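Long-range contacts in sugar ABC transporter substrate-binding protein (Treponema pallidum subsp. pallidum, PDB 5U2P), which probably binds a small solute, perhaps a sugar, in the periplasm and hands it to an ABC transporter for uptake: residues V75-L80 / S95-D100; S35-E40 / D70-V75; P86-V91 / Q307-H312. All blocks are in the same frame, centred on the assembly; numbering follows the deposited sequence.

Contact 1 (V75-L80 / S95-D100); sequences VLHARL and SLHALD
The backbone O of H97 sits at the edge of the H77 ring, in its plane, and takes a weak hydrogen bond from H77 NE2, 3.3 Å long and bent to 124° at the hydrogen. The stronger polar hold on this ring is at ND1, which bonds to the carbonyl O of P73 one turn back in the helix. The ND1 bond to P73 O holds the ring's rotation and turns one face to L99. L99 CD2 rides over it at 3.3 Å from the ring centroid, 19° off the normal, a tight CH-pi contact displaced toward the rim so that NE2 and the ring's CD2 are the atoms it comes closest to.

Helix 72-81 is the helical part of a beta-alpha-beta unit in one lobe of the binding protein, and here it meets the loop that leaves strand 88-92. L96, H97 and A98 all have left-handed backbone angles, a tight turn that puts both H97 and L99 against the helix. The other methyl of L99, CD1, meets L80 CD1 at 3.6 Å and L76 CD2 at 4.1 Å. L76 has CG anti to its backbone nitrogen (chi1 175°), which sends CD2 on to H97 CE1, the two side chains crossing at about a right angle. H97 CB touches H77 CE1 at 3.5 Å, while H97 ND1 is buried here without a polar partner.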
loop_
_atom_site.group_PDB
_atom_site.type_symbol
_atom_site.label_atom_id
_atom_site.label_comp_id
_atom_site.label_asym_id
_atom_site.label_seq_id
_atom_site.Cartn_x
_atom_site.Cartn_y
_atom_site.Cartn_z
ATOM N N VAL A 75 4.869 19.761 14.686
ATOM C CA VAL A 75 4.923 21.131 14.191
ATOM C C VAL A 75 3.699 21.489 13.364
ATOM O O VAL A 75 3.120 22.554 13.552
ATOM C CB VAL A 75 6.186 21.384 13.348
ATOM C CG1 VAL A 75 6.152 22.776 12.720
ATOM C CG2 VAL A 75 7.418 21.249 14.209
ATOM N N LEU A 76 3.315 20.623 12.434
ATOM C CA LEU A 76 2.148 20.903 11.601
ATOM C C LEU A 76 0.885 21.086 12.457
ATOM O O LEU A 76 0.116 22.028 12.245
ATOM C CB LEU A 76 1.937 19.784 10.590
ATOM C CG LEU A 76 0.685 19.872 9.719
ATOM C CD1 LEU A 76 0.674 21.143 8.907
ATOM C CD2 LEU A 76 0.579 18.654 8.830
ATOM N N HIS A 77 0.680 20.193 13.423
ATOM C CA HIS A 77 -0.472 20.294 14.326
ATOM C C HIS A 77 -0.498 21.657 15.005
ATOM O O HIS A 77 -1.521 22.351 15.001
ATOM C CB HIS A 77 -0.434 19.203 15.400
ATOM C CG HIS A 77 -1.021 17.896 14.971
ATOM N ND1 HIS A 77 -0.454 17.109 13.991
ATOM C CD2 HIS A 77 -2.107 17.220 15.415
ATOM C CE1 HIS A 77 -1.172 16.009 13.842
ATOM N NE2 HIS A 77 -2.182 16.053 14.690
ATOM N N ALA A 78 0.635 22.039 15.588
ATOM C CA ALA A 78 0.740 23.318 16.297
ATOM C C ALA A 78 0.442 24.514 15.395
ATOM O O ALA A 78 -0.243 25.450 15.804
ATOM C CB ALA A 78 2.121 23.474 16.908
ATOM N N ARG A 79 0.976 24.490 14.174
ATOM C CA ARG A 79 0.789 25.598 13.235
ATOM C C ARG A 79 -0.647 25.670 12.701
ATOM O O ARG A 79 -1.145 26.752 12.422
ATOM C CB ARG A 79 1.763 25.491 12.055
ATOM C CG ARG A 79 3.236 25.433 12.456
ATOM C CD ARG A 79 3.762 26.782 12.833
ATOM N NE ARG A 79 3.792 27.691 11.693
ATOM C CZ ARG A 79 4.794 27.772 10.824
ATOM N NH1 ARG A 79 4.723 28.640 9.817
ATOM N NH2 ARG A 79 5.864 26.991 10.966
ATOM N N LEU A 80 -1.301 24.522 12.566
ATOM C CA LEU A 80 -2.707 24.503 12.173
ATOM C C LEU A 80 -3.556 25.062 13.320
ATOM O O LEU A 80 -4.472 25.855 13.104
ATOM C CB LEU A 80 -3.154 23.084 11.805
ATOM C CG LEU A 80 -2.602 22.566 10.449
ATOM C CD1 LEU A 80 -2.908 21.095 10.256
ATOM C CD2 LEU A 80 -3.138 23.364 9.273
ATOM N N SER A 95 -4.539 8.920 6.325
ATOM C CA SER A 95 -5.174 9.259 7.601
ATOM C C SER A 95 -4.918 10.681 8.122
ATOM O O SER A 95 -5.533 11.095 9.097
ATOM C CB SER A 95 -4.754 8.240 8.658
ATOM O OG SER A 95 -5.349 6.975 8.381
ATOM N N LEU A 96 -4.045 11.428 7.462
ATOM C CA LEU A 96 -3.795 12.844 7.766
ATOM C C LEU A 96 -3.386 13.114 9.214
ATOM O O LEU A 96 -3.772 14.134 9.787
ATOM C CB LEU A 96 -5.021 13.697 7.431
ATOM C CG LEU A 96 -5.594 13.526 6.031
ATOM C CD1 LEU A 96 -6.841 14.339 5.898
ATOM C CD2 LEU A 96 -4.594 13.943 4.966
ATOM N N HIS A 97 -2.586 12.222 9.791
ATOM C CA HIS A 97 -2.156 12.377 11.181
ATOM C C HIS A 97 -3.353 12.578 12.127
ATOM O O HIS A 97 -3.238 13.301 13.115
ATOM C CB HIS A 97 -1.208 13.582 11.335
ATOM C CG HIS A 97 -0.162 13.714 10.262
ATOM N ND1 HIS A 97 -0.316 14.540 9.164
ATOM C CD2 HIS A 97 1.079 13.179 10.153
ATOM C CE1 HIS A 97 0.772 14.488 8.418
ATOM N NE2 HIS A 97 1.636 13.670 8.995
ATOM N N ALA A 98 -4.496 11.976 11.804
ATOM C CA ALA A 98 -5.716 12.075 12.621
ATOM C C ALA A 98 -6.289 13.497 12.721
ATOM O O ALA A 98 -7.177 13.762 13.551
ATOM C CB ALA A 98 -5.456 11.522 14.021
ATOM N N LEU A 99 -5.799 14.402 11.877
ATOM C CA LEU A 99 -6.333 15.759 11.782
ATOM C C LEU A 99 -7.722 15.764 11.146
ATOM O O LEU A 99 -8.008 14.952 10.273
ATOM C CB LEU A 99 -5.389 16.645 10.958
ATOM C CG LEU A 99 -3.981 16.871 11.522
ATOM C CD1 LEU A 99 -3.050 17.488 10.464
ATOM C CD2 LEU A 99 -4.040 17.748 12.758
ATOM N N ASP A 100 -8.583 16.685 11.575
ATOM C CA ASP A 100 -9.900 16.845 10.956
ATOM C C ASP A 100 -9.790 17.670 9.681
ATOM O O ASP A 100 -9.638 18.907 9.732
ATOM C CB ASP A 100 -10.890 17.522 11.927
ATOM C CG ASP A 100 -12.314 17.536 11.393
ATOM O OD1 ASP A 100 -12.518 17.269 10.191
ATOM O OD2 ASP A 100 -13.240 17.815 12.174
#

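Contact 2 (S35-E40 / D70-V75); sequences SVLIRE and DQYPTV
Y72 opens the helical turn by laying its ring beneath the end of the strand that holds L37 and R39. Its CB already touches R39 CG at 3.6 Å, and R39 CG reaches over one face of the Y72 ring, 3.9 Å from the centroid and 29° off the normal, a CH-pi contact displaced toward Y72 CG. From there the R39 chain runs extended to NE, crossing the tyrosine at about a right angle, and brings the guanidinium over Y72 CD1, which lies 3.7 Å from the guanidinium plane. The two planes are 38° apart, too tilted for a parallel stack. R39 NE is buried by this packing and has no partner in the model.

Farther along the ring, Y72 CE2 meets L37 CD2 at 3.6 Å, the leucine and the tyrosine sliding past each other in opposite directions. Y72 keeps its CG anti to the backbone nitrogen (chi1 -178°), and this carries the hydroxyl past L37 to a hydrogen bond with the carbonyl O of E90 on the neighbouring strand.

In fold terms, helix 72-81 is the connection of a beta-alpha-beta crossover: it links parallel strands 61-67 and 88-92 and passes over strand 33-39, which lies between them in the sheet. P73, in the first turn of that helix, comes next to the arginine tip: P73 CG is 3.7 Å from R39 NH2, and P73 CD is 3.8 Å from R39 NH1. R39 NH2 also has a weak hydrogen bond to S92 OG.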
loop_
_atom_site.group_PDB
_atom_site.type_symbol
_atom_site.label_atom_id
_atom_site.label_comp_id
_atom_site.label_asym_id
_atom_site.label_seq_id
_atom_site.Cartn_x
_atom_site.Cartn_y
_atom_site.Cartn_z
ATOM N N SER A 35 3.422 29.987 0.433
ATOM C CA SER A 35 4.261 29.397 1.446
ATOM C C SER A 35 3.959 27.903 1.527
ATOM O O SER A 35 2.817 27.476 1.353
ATOM C CB SER A 35 4.035 30.068 2.808
ATOM O OG SER A 35 2.677 29.997 3.185
ATOM N N VAL A 36 5.004 27.138 1.806
ATOM C CA VAL A 36 4.931 25.691 1.881
ATOM C C VAL A 36 5.627 25.170 3.133
ATOM O O VAL A 36 6.670 25.679 3.536
ATOM C CB VAL A 36 5.564 25.053 0.627
ATOM C CG1 VAL A 36 5.454 23.546 0.672
ATOM C CG2 VAL A 36 4.899 25.600 -0.619
ATOM N N LEU A 37 5.030 24.157 3.748
ATOM C CA LEU A 37 5.651 23.420 4.848
ATOM C C LEU A 37 5.866 21.983 4.398
ATOM O O LEU A 37 4.941 21.342 3.905
ATOM C CB LEU A 37 4.765 23.429 6.097
ATOM C CG LEU A 37 5.415 23.046 7.419
ATOM C CD1 LEU A 37 6.237 24.204 7.961
ATOM C CD2 LEU A 37 4.351 22.602 8.418
ATOM N N ILE A 38 7.070 21.469 4.583
ATOM C CA ILE A 38 7.394 20.113 4.138
ATOM C C ILE A 38 8.391 19.432 5.077
ATOM O O ILE A 38 9.107 20.096 5.824
ATOM C CB ILE A 38 7.979 20.137 2.715
ATOM C CG1 ILE A 38 8.055 18.719 2.137
ATOM C CG2 ILE A 38 9.347 20.828 2.713
ATOM C CD1 ILE A 38 8.600 18.657 0.739
ATOM N N ARG A 39 8.417 18.102 5.051
ATOM C CA ARG A 39 9.399 17.337 5.810
ATOM C C ARG A 39 10.773 17.504 5.185
ATOM O O ARG A 39 10.921 17.469 3.965
ATOM C CB ARG A 39 9.029 15.848 5.858
ATOM C CG ARG A 39 7.866 15.495 6.785
ATOM C CD ARG A 39 7.587 13.997 6.763
ATOM N NE ARG A 39 6.245 13.657 7.243
ATOM C CZ ARG A 39 5.962 13.126 8.433
ATOM N NH1 ARG A 39 6.920 12.856 9.314
ATOM N NH2 ARG A 39 4.701 12.859 8.743
ATOM N N GLU A 40 11.770 17.685 6.038
ATOM C CA GLU A 40 13.150 17.854 5.609
ATOM C C GLU A 40 13.560 16.799 4.579
ATOM O O GLU A 40 13.978 17.135 3.472
ATOM C CB GLU A 40 14.067 17.794 6.835
ATOM C CG GLU A 40 15.545 17.986 6.553
ATOM C CD GLU A 40 16.383 17.904 7.816
ATOM O OE1 GLU A 40 15.937 17.250 8.784
ATOM O OE2 GLU A 40 17.481 18.496 7.843
ATOM N N ASP A 70 11.070 13.753 12.288
ATOM C CA ASP A 70 10.498 13.236 13.526
ATOM C C ASP A 70 9.657 14.299 14.247
ATOM O O ASP A 70 8.867 13.975 15.132
ATOM C CB ASP A 70 11.608 12.705 14.442
ATOM C CG ASP A 70 12.529 13.797 14.940
ATOM O OD1 ASP A 70 13.395 14.240 14.160
ATOM O OD2 ASP A 70 12.396 14.202 16.115
ATOM N N GLN A 71 9.803 15.558 13.838
ATOM C CA GLN A 71 9.125 16.677 14.482
ATOM C C GLN A 71 7.939 17.175 13.663
ATOM O O GLN A 71 7.117 17.947 14.165
ATOM C CB GLN A 71 10.103 17.835 14.701
ATOM C CG GLN A 71 11.359 17.470 15.473
ATOM C CD GLN A 71 11.234 17.750 16.951
ATOM O OE1 GLN A 71 10.210 17.460 17.568
ATOM N NE2 GLN A 71 12.279 18.329 17.530
ATOM N N TYR A 72 7.856 16.746 12.407
ATOM C CA TYR A 72 6.931 17.370 11.467
ATOM C C TYR A 72 5.462 17.279 11.910
ATOM O O TYR A 72 4.758 18.282 11.862
ATOM C CB TYR A 72 7.082 16.772 10.061
ATOM C CG TYR A 72 6.166 17.456 9.074
ATOM C CD1 TYR A 72 4.938 16.905 8.741
ATOM C CD2 TYR A 72 6.520 18.667 8.506
ATOM C CE1 TYR A 72 4.090 17.541 7.856
ATOM C CE2 TYR A 72 5.683 19.312 7.611
ATOM C CZ TYR A 72 4.467 18.757 7.298
ATOM O OH TYR A 72 3.638 19.423 6.417
ATOM N N PRO A 73 5.000 16.093 12.337
ATOM C CA PRO A 73 3.585 16.023 12.728
ATOM C C PRO A 73 3.268 16.943 13.904
ATOM O O PRO A 73 2.233 17.602 13.896
ATOM C CB PRO A 73 3.395 14.554 13.100
ATOM C CG PRO A 73 4.481 13.830 12.356
ATOM C CD PRO A 73 5.644 14.768 12.366
ATOM N N THR A 74 4.165 17.001 14.886
ATOM C CA THR A 74 4.019 17.914 16.018
ATOM C C THR A 74 3.938 19.368 15.554
ATOM O O THR A 74 3.055 20.119 15.980
ATOM C CB THR A 74 5.199 17.780 17.007
ATOM O OG1 THR A 74 5.253 16.441 17.511
ATOM C CG2 THR A 74 5.044 18.748 18.172
ATOM N N VAL A 75 4.869 19.761 14.686
ATOM C CA VAL A 75 4.923 21.131 14.191
ATOM C C VAL A 75 3.699 21.489 13.364
ATOM O O VAL A 75 3.120 22.554 13.552
ATOM C CB VAL A 75 6.186 21.384 13.348
ATOM C CG1 VAL A 75 6.152 22.776 12.720
ATOM C CG2 VAL A 75 7.418 21.249 14.209
#

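Contact 3 (P86-V91 / Q307-H312); sequences PDVVEV and QGLAVH
V88 overlaps L309 diagonally across two paired strands, its CG1 3.9 Å from L309 CB. With CG1 anti to the backbone nitrogen, that methyl also leans over the carbonyl O of A310. Strands 88-92 and 307-311 run antiparallel inside an otherwise largely parallel sheet, with the strand order 2-1-3-5-4 characteristic of type II periplasmic binding proteins, where a late strand of the chain comes back and inserts beside the third.

V89 and A310 form a hydrogen-bonded pair, V89 N to A310 O at 2.9 Å and A310 N to V89 O at 2.8 Å; V91 and G308 repeat the pattern. E90 with L309, between them, and V88 with V311, on the other side of V89/A310, are non-hydrogen-bonded pairs, bridged by CA-H...O contacts such as E90 CA to G308 O. H312 N bonds to D87 O from above the carbonyl plane.

The two faces differ in what covers them. V88, L309 and V311 lie under helix 318-329. On the opposite face V91 CG1 and A310 CB touch at 3.9 Å, and V89 packs under Y72 and L76 of helix 72-81.

The carboxylate of E90 is buried and heavily bonded: OE1 accepts the backbone N of R39, and OE2 is shared by H42 ND1 and Q307 NE2. So many donors would probably favour the ionised form. Q307 is bent at its second torsion (chi2 -49°), which folds its amide back to E90, the amide and carboxylate planes 71° apart. The bond from Q307 NE2 to E90 OE2 is short, 2.6 Å, and bent, and it arrives on the anti side of the carboxylate, 21° out of its plane.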
loop_
_atom_site.group_PDB
_atom_site.type_symbol
_atom_site.label_atom_id
_atom_site.label_comp_id
_atom_site.label_asym_id
_atom_site.label_seq_id
_atom_site.Cartn_x
_atom_site.Cartn_y
_atom_site.Cartn_z
ATOM N N PRO A 86 1.558 27.359 6.872
ATOM C CA PRO A 86 1.722 27.794 5.474
ATOM C C PRO A 86 0.535 27.448 4.568
ATOM O O PRO A 86 -0.339 26.678 4.952
ATOM C CB PRO A 86 2.987 27.052 5.041
ATOM C CG PRO A 86 3.781 27.005 6.281
ATOM C CD PRO A 86 2.766 26.658 7.344
ATOM N N ASP A 87 0.509 28.029 3.370
ATOM C CA ASP A 87 -0.629 27.867 2.460
ATOM C C ASP A 87 -0.777 26.416 1.971
ATOM O O ASP A 87 -1.893 25.923 1.779
ATOM C CB ASP A 87 -0.491 28.784 1.239
ATOM C CG ASP A 87 -0.240 30.243 1.599
ATOM O OD1 ASP A 87 -0.897 30.784 2.508
ATOM O OD2 ASP A 87 0.615 30.864 0.930
ATOM N N VAL A 88 0.357 25.773 1.719
ATOM C CA VAL A 88 0.420 24.384 1.281
ATOM C C VAL A 88 1.245 23.597 2.290
ATOM O O VAL A 88 2.329 24.037 2.667
ATOM C CB VAL A 88 1.027 24.261 -0.123
ATOM C CG1 VAL A 88 1.227 22.794 -0.517
ATOM C CG2 VAL A 88 0.127 24.974 -1.111
ATOM N N VAL A 89 0.725 22.453 2.739
ATOM C CA VAL A 89 1.418 21.651 3.746
ATOM C C VAL A 89 1.476 20.194 3.315
ATOM O O VAL A 89 0.509 19.643 2.768
ATOM C CB VAL A 89 0.760 21.802 5.153
ATOM C CG1 VAL A 89 0.838 23.247 5.601
ATOM C CG2 VAL A 89 -0.693 21.318 5.161
ATOM N N GLU A 90 2.624 19.567 3.553
ATOM C CA GLU A 90 2.758 18.134 3.365
ATOM C C GLU A 90 1.899 17.385 4.388
ATOM O O GLU A 90 1.854 17.755 5.563
ATOM C CB GLU A 90 4.228 17.684 3.478
ATOM C CG GLU A 90 4.359 16.188 3.282
ATOM C CD GLU A 90 5.761 15.649 3.442
ATOM O OE1 GLU A 90 6.709 16.441 3.583
ATOM O OE2 GLU A 90 5.903 14.407 3.417
ATOM N N VAL A 91 1.204 16.351 3.927
ATOM C CA VAL A 91 0.410 15.505 4.804
ATOM C C VAL A 91 0.670 14.048 4.491
ATOM O O VAL A 91 1.071 13.696 3.393
ATOM C CB VAL A 91 -1.115 15.788 4.678
ATOM C CG1 VAL A 91 -1.440 17.212 5.153
ATOM C CG2 VAL A 91 -1.591 15.571 3.246
ATOM N N GLN A 307 2.663 10.286 0.585
ATOM C CA GLN A 307 2.696 11.686 0.961
ATOM C C GLN A 307 1.856 12.515 0.002
ATOM O O GLN A 307 1.651 12.137 -1.156
ATOM C CB GLN A 307 4.139 12.197 0.996
ATOM C CG GLN A 307 4.998 11.518 2.073
ATOM C CD GLN A 307 4.327 11.478 3.458
ATOM O OE1 GLN A 307 3.981 10.404 3.978
ATOM N NE2 GLN A 307 4.152 12.645 4.059
ATOM N N GLY A 308 1.388 13.663 0.485
ATOM C CA GLY A 308 0.616 14.568 -0.344
ATOM C C GLY A 308 0.756 16.007 0.093
ATOM O O GLY A 308 1.303 16.292 1.152
ATOM N N LEU A 309 0.261 16.907 -0.742
ATOM C CA LEU A 309 0.295 18.338 -0.484
ATOM C C LEU A 309 -1.146 18.801 -0.328
ATOM O O LEU A 309 -1.929 18.694 -1.270
ATOM C CB LEU A 309 0.979 19.093 -1.629
ATOM C CG LEU A 309 2.426 18.747 -1.903
ATOM C CD1 LEU A 309 2.876 19.462 -3.189
ATOM C CD2 LEU A 309 3.291 19.151 -0.738
ATOM N N ALA A 310 -1.498 19.285 0.858
ATOM C CA ALA A 310 -2.828 19.837 1.108
ATOM C C ALA A 310 -2.796 21.357 1.148
ATOM O O ALA A 310 -1.751 21.951 1.406
ATOM C CB ALA A 310 -3.396 19.300 2.431
ATOM N N VAL A 311 -3.962 21.968 0.938
ATOM C CA VAL A 311 -4.133 23.419 1.066
ATOM C C VAL A 311 -4.766 23.773 2.416
ATOM O O VAL A 311 -5.804 23.232 2.787
ATOM C CB VAL A 311 -4.999 23.986 -0.069
ATOM C CG1 VAL A 311 -5.119 25.518 0.034
ATOM C CG2 VAL A 311 -4.397 23.624 -1.425
ATOM N N HIS A 312 -4.092 24.658 3.143
ATOM C CA HIS A 312 -4.596 25.192 4.409
ATOM C C HIS A 312 -5.848 26.029 4.175
ATOM O O HIS A 312 -5.813 27.047 3.489
ATOM C CB HIS A 312 -3.511 26.031 5.064
ATOM C CG HIS A 312 -3.868 26.557 6.424
ATOM N ND1 HIS A 312 -3.341 27.734 6.916
ATOM C CD2 HIS A 312 -4.658 26.059 7.405
ATOM C CE1 HIS A 312 -3.806 27.948 8.134
ATOM N NE2 HIS A 312 -4.610 26.948 8.455
HETATM O O HOH W 1 -1.740 29.874 5.149
#

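Overall arrangement
From the N terminus, strand 33-39 opens contact 2, which closes at 70-75 after the chain has passed through helix 45-58 and strand 61-67. The segments of contacts 2 and 1 share V75, so the two follow in series on one helix. Before contact 1 closes at 95-100, strand 88-92 opens contact 3; contacts 1 and 3 therefore cross along the chain. Contact 3 closes only at 307-312, after 215 intervening residues that include most of the second sheet. The three centres lie about 10 Å from one another. Together they tie helix 72-81 to strand 33-39 and to the loop before helix 101-104, and bind the returning strand into the same lobe.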